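Local coordinates for hypothetical sugar ABC-transporter sugar binding protein (Arthrobacter globiformis, PDB 7BVT) that probably binds cyclic alpha-maltosyl-1,6-maltose outside the cell and delivers it to an ABC transporter for uptake, at residues A220-P225 / Q407-V412. Sequence-based numbering, arbitrary orientation.
Sequences AAFNTP and QAVNAV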
ATOM      1  N   ALA A 220      13.202  15.584   5.100  1.00 19.83           N
ATOM      2  CA  ALA A 220      11.761  15.789   5.345  1.00 19.05           C
ATOM      3  C   ALA A 220      11.172  16.954   4.547  1.00 20.77           C
ATOM      4  O   ALA A 220      11.802  18.012   4.329  1.00 21.88           O
ATOM      5  CB  ALA A 220      11.559  15.995   6.810  1.00 20.60           C
ATOM      6  N   ALA A 221       9.897  16.836   4.187  1.00 20.63           N
ATOM      7  CA  ALA A 221       9.158  17.876   3.456  1.00 21.08           C
ATOM      8  C   ALA A 221       7.801  18.176   4.121  1.00 18.37           C
ATOM      9  O   ALA A 221       7.082  18.992   3.562  1.00 19.10           O
ATOM     10  CB  ALA A 221       8.993  17.467   2.029  1.00 22.75           C
ATOM     11  N   PHE A 222       7.492  17.556   5.249  1.00 17.83           N
ATOM     12  CA  PHE A 222       6.122  17.572   5.832  1.00 18.36           C
ATOM     13  C   PHE A 222       5.952  18.677   6.897  1.00 20.78           C
ATOM     14  O   PHE A 222       4.862  18.792   7.460  1.00 18.48           O
ATOM     15  CB  PHE A 222       5.815  16.214   6.460  1.00 16.83           C
ATOM     16  CG  PHE A 222       6.857  15.714   7.433  1.00 17.89           C
ATOM     17  CD1 PHE A 222       7.041  16.339   8.665  1.00 16.97           C
ATOM     18  CD2 PHE A 222       7.710  14.661   7.107  1.00 16.61           C
ATOM     19  CE1 PHE A 222       8.024  15.899   9.541  1.00 18.18           C
ATOM     20  CE2 PHE A 222       8.690  14.223   7.986  1.00 18.60           C
ATOM     21  CZ  PHE A 222       8.864  14.855   9.186  1.00 18.34           C
ATOM     22  N   ASN A 223       6.984  19.432   7.258  1.00 19.89           N
ATOM     23  CA  ASN A 223       6.877  20.423   8.364  1.00 20.77           C
ATOM     24  C   ASN A 223       6.436  21.744   7.773  1.00 22.54           C
ATOM     25  O   ASN A 223       7.225  22.680   7.621  1.00 24.49           O
ATOM     26  CB  ASN A 223       8.155  20.492   9.200  1.00 21.74           C
ATOM     27  CG  ASN A 223       7.951  21.328  10.446  1.00 23.44           C
ATOM     28  OD1 ASN A 223       6.814  21.632  10.836  1.00 22.64           O
ATOM     29  ND2 ASN A 223       9.046  21.671  11.106  1.00 23.83           N
ATOM     30  N   THR A 224       5.171  21.786   7.398  1.00 22.60           N
ATOM     31  CA  THR A 224       4.561  22.773   6.514  1.00 21.57           C
ATOM     32  C   THR A 224       3.156  23.044   7.021  1.00 21.88           C
ATOM     33  O   THR A 224       2.656  22.312   7.853  1.00 20.68           O
ATOM     34  CB  THR A 224       4.480  22.241   5.091  1.00 22.37           C
ATOM     35  OG1 THR A 224       3.696  21.037   5.139  1.00 19.60           O
ATOM     36  CG2 THR A 224       5.853  21.970   4.515  1.00 21.76           C
ATOM     37  N   PRO A 225       2.480  24.080   6.505  1.00 20.89           N
ATOM     38  CA  PRO A 225       1.079  24.286   6.880  1.00 20.80           C
ATOM     39  C   PRO A 225       0.247  23.049   6.531  1.00 20.16           C
ATOM     40  O   PRO A 225      -0.698  22.776   7.241  1.00 19.67           O
ATOM     41  CB  PRO A 225       0.705  25.499   6.033  1.00 21.01           C
ATOM     42  CG  PRO A 225       2.023  26.265   5.920  1.00 25.15           C
ATOM     43  CD  PRO A 225       3.059  25.195   5.729  1.00 22.68           C
ATOM     44  N   GLN A 407      13.316  16.835  12.542  1.00 22.03           N
ATOM     45  CA  GLN A 407      14.658  16.596  13.127  1.00 23.82           C
ATOM     46  C   GLN A 407      15.053  15.140  13.089  1.00 22.57           C
ATOM     47  O   GLN A 407      16.237  14.882  12.759  1.00 24.02           O
ATOM     48  CB  GLN A 407      14.625  16.737  14.646  1.00 28.45           C
ATOM     49  CG  GLN A 407      15.428  17.843  15.167  1.00 39.97           C
ATOM     50  CD  GLN A 407      14.526  19.016  15.006  1.00 35.03           C
ATOM     51  OE1 GLN A 407      14.537  19.614  13.923  1.00 40.69           O
ATOM     52  NE2 GLN A 407      13.802  19.326  16.100  1.00 29.78           N
ATOM     53  N   ALA A 408      14.182  14.240  13.564  1.00 21.52           N
ATOM     54  CA  ALA A 408      14.479  12.806  13.694  1.00 22.56           C
ATOM     55  C   ALA A 408      14.700  12.286  12.272  1.00 25.59           C
ATOM     56  O   ALA A 408      15.692  11.565  12.037  1.00 23.35           O
ATOM     57  CB  ALA A 408      13.376  12.112  14.424  1.00 21.93           C
ATOM     58  N   VAL A 409      13.774  12.588  11.367  1.00 21.61           N
ATOM     59  CA  VAL A 409      13.831  12.059   9.971  1.00 20.22           C
ATOM     60  C   VAL A 409      15.096  12.573   9.276  1.00 22.27           C
ATOM     61  O   VAL A 409      15.843  11.798   8.650  1.00 22.27           O
ATOM     62  CB  VAL A 409      12.558  12.430   9.194  1.00 19.49           C
ATOM     63  CG1 VAL A 409      12.766  12.197   7.701  1.00 21.81           C
ATOM     64  CG2 VAL A 409      11.384  11.661   9.732  1.00 19.52           C
ATOM     65  N   ASN A 410      15.397  13.857   9.410  1.00 21.22           N
ATOM     66  CA  ASN A 410      16.566  14.460   8.712  1.00 24.59           C
ATOM     67  C   ASN A 410      17.837  13.829   9.275  1.00 25.30           C
ATOM     68  O   ASN A 410      18.769  13.625   8.455  1.00 27.91           O
ATOM     69  CB  ASN A 410      16.595  15.976   8.855  1.00 23.42           C
ATOM     70  CG  ASN A 410      15.631  16.663   7.925  1.00 27.00           C
ATOM     71  OD1 ASN A 410      15.056  16.013   7.071  1.00 25.34           O
ATOM     72  ND2 ASN A 410      15.448  17.962   8.104  1.00 27.07           N
ATOM     73  N   ALA A 411      17.860  13.448  10.554  1.00 24.34           N
ATOM     74  CA  ALA A 411      19.099  12.921  11.170  1.00 24.56           C
ATOM     75  C   ALA A 411      19.335  11.553  10.545  1.00 26.45           C
ATOM     76  O   ALA A 411      20.485  11.202  10.289  1.00 29.54           O
ATOM     77  CB  ALA A 411      18.997  12.808  12.646  1.00 24.18           C
ATOM     78  N   VAL A 412      18.263  10.806  10.339  1.00 26.10           N
ATOM     79  CA  VAL A 412      18.280   9.436   9.758  1.00 27.87           C
ATOM     80  C   VAL A 412      18.702   9.549   8.295  1.00 25.77           C
ATOM     81  O   VAL A 412      19.605   8.787   7.857  1.00 28.69           O
ATOM     82  CB  VAL A 412      16.911   8.749   9.926  1.00 30.83           C
ATOM     83  CG1 VAL A 412      16.787   7.549   9.008  1.00 34.53           C
ATOM     84  CG2 VAL A 412      16.699   8.352  11.367  1.00 33.43           C
TER
HETATM   85  O   HOH W   1      13.567  19.221   6.123  1.00 25.18           O
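The side chain of V409 overlaps two residues of the facing loop, one with each of its branches. CG1 of V409, anti to the backbone N (chi1 166°), meets CB of A220 at 4.1 Å, while CG2 of V409 lies at the edge of the F222 ring, near its plane and 4.1 Å from CZ of F222. F384 of helix 377-392 meets that ring edge-to-face, and L402 and A405 also touch it. Beside this apolar contact lies a polar one, in which the amide of N410 bonds the N-H of A220 directly and reaches its O through a water. OD1 of N410 accepts from N of A220 at 2.7 Å, nearly straight at 167° and in the carbonyl plane. ND2 of N410 donates to the water over 3.0 Å, and the water in turn donates to O of A220 at 2.8 Å. The two links would hold the flat amide in one orientation, with OD1 toward the N-H. Replacing this asparagine by alanine would probably leave the N-H of A220 without its OD1 acceptor and cost the water its bond from ND2. The principle illustrated is a side-chain amide pairing with a backbone N-H and, through water, with the same residue's C=O, here joining the loop before helix 225-239 to the C-terminal helix 398-415 in the type II periplasmic-binding-protein fold.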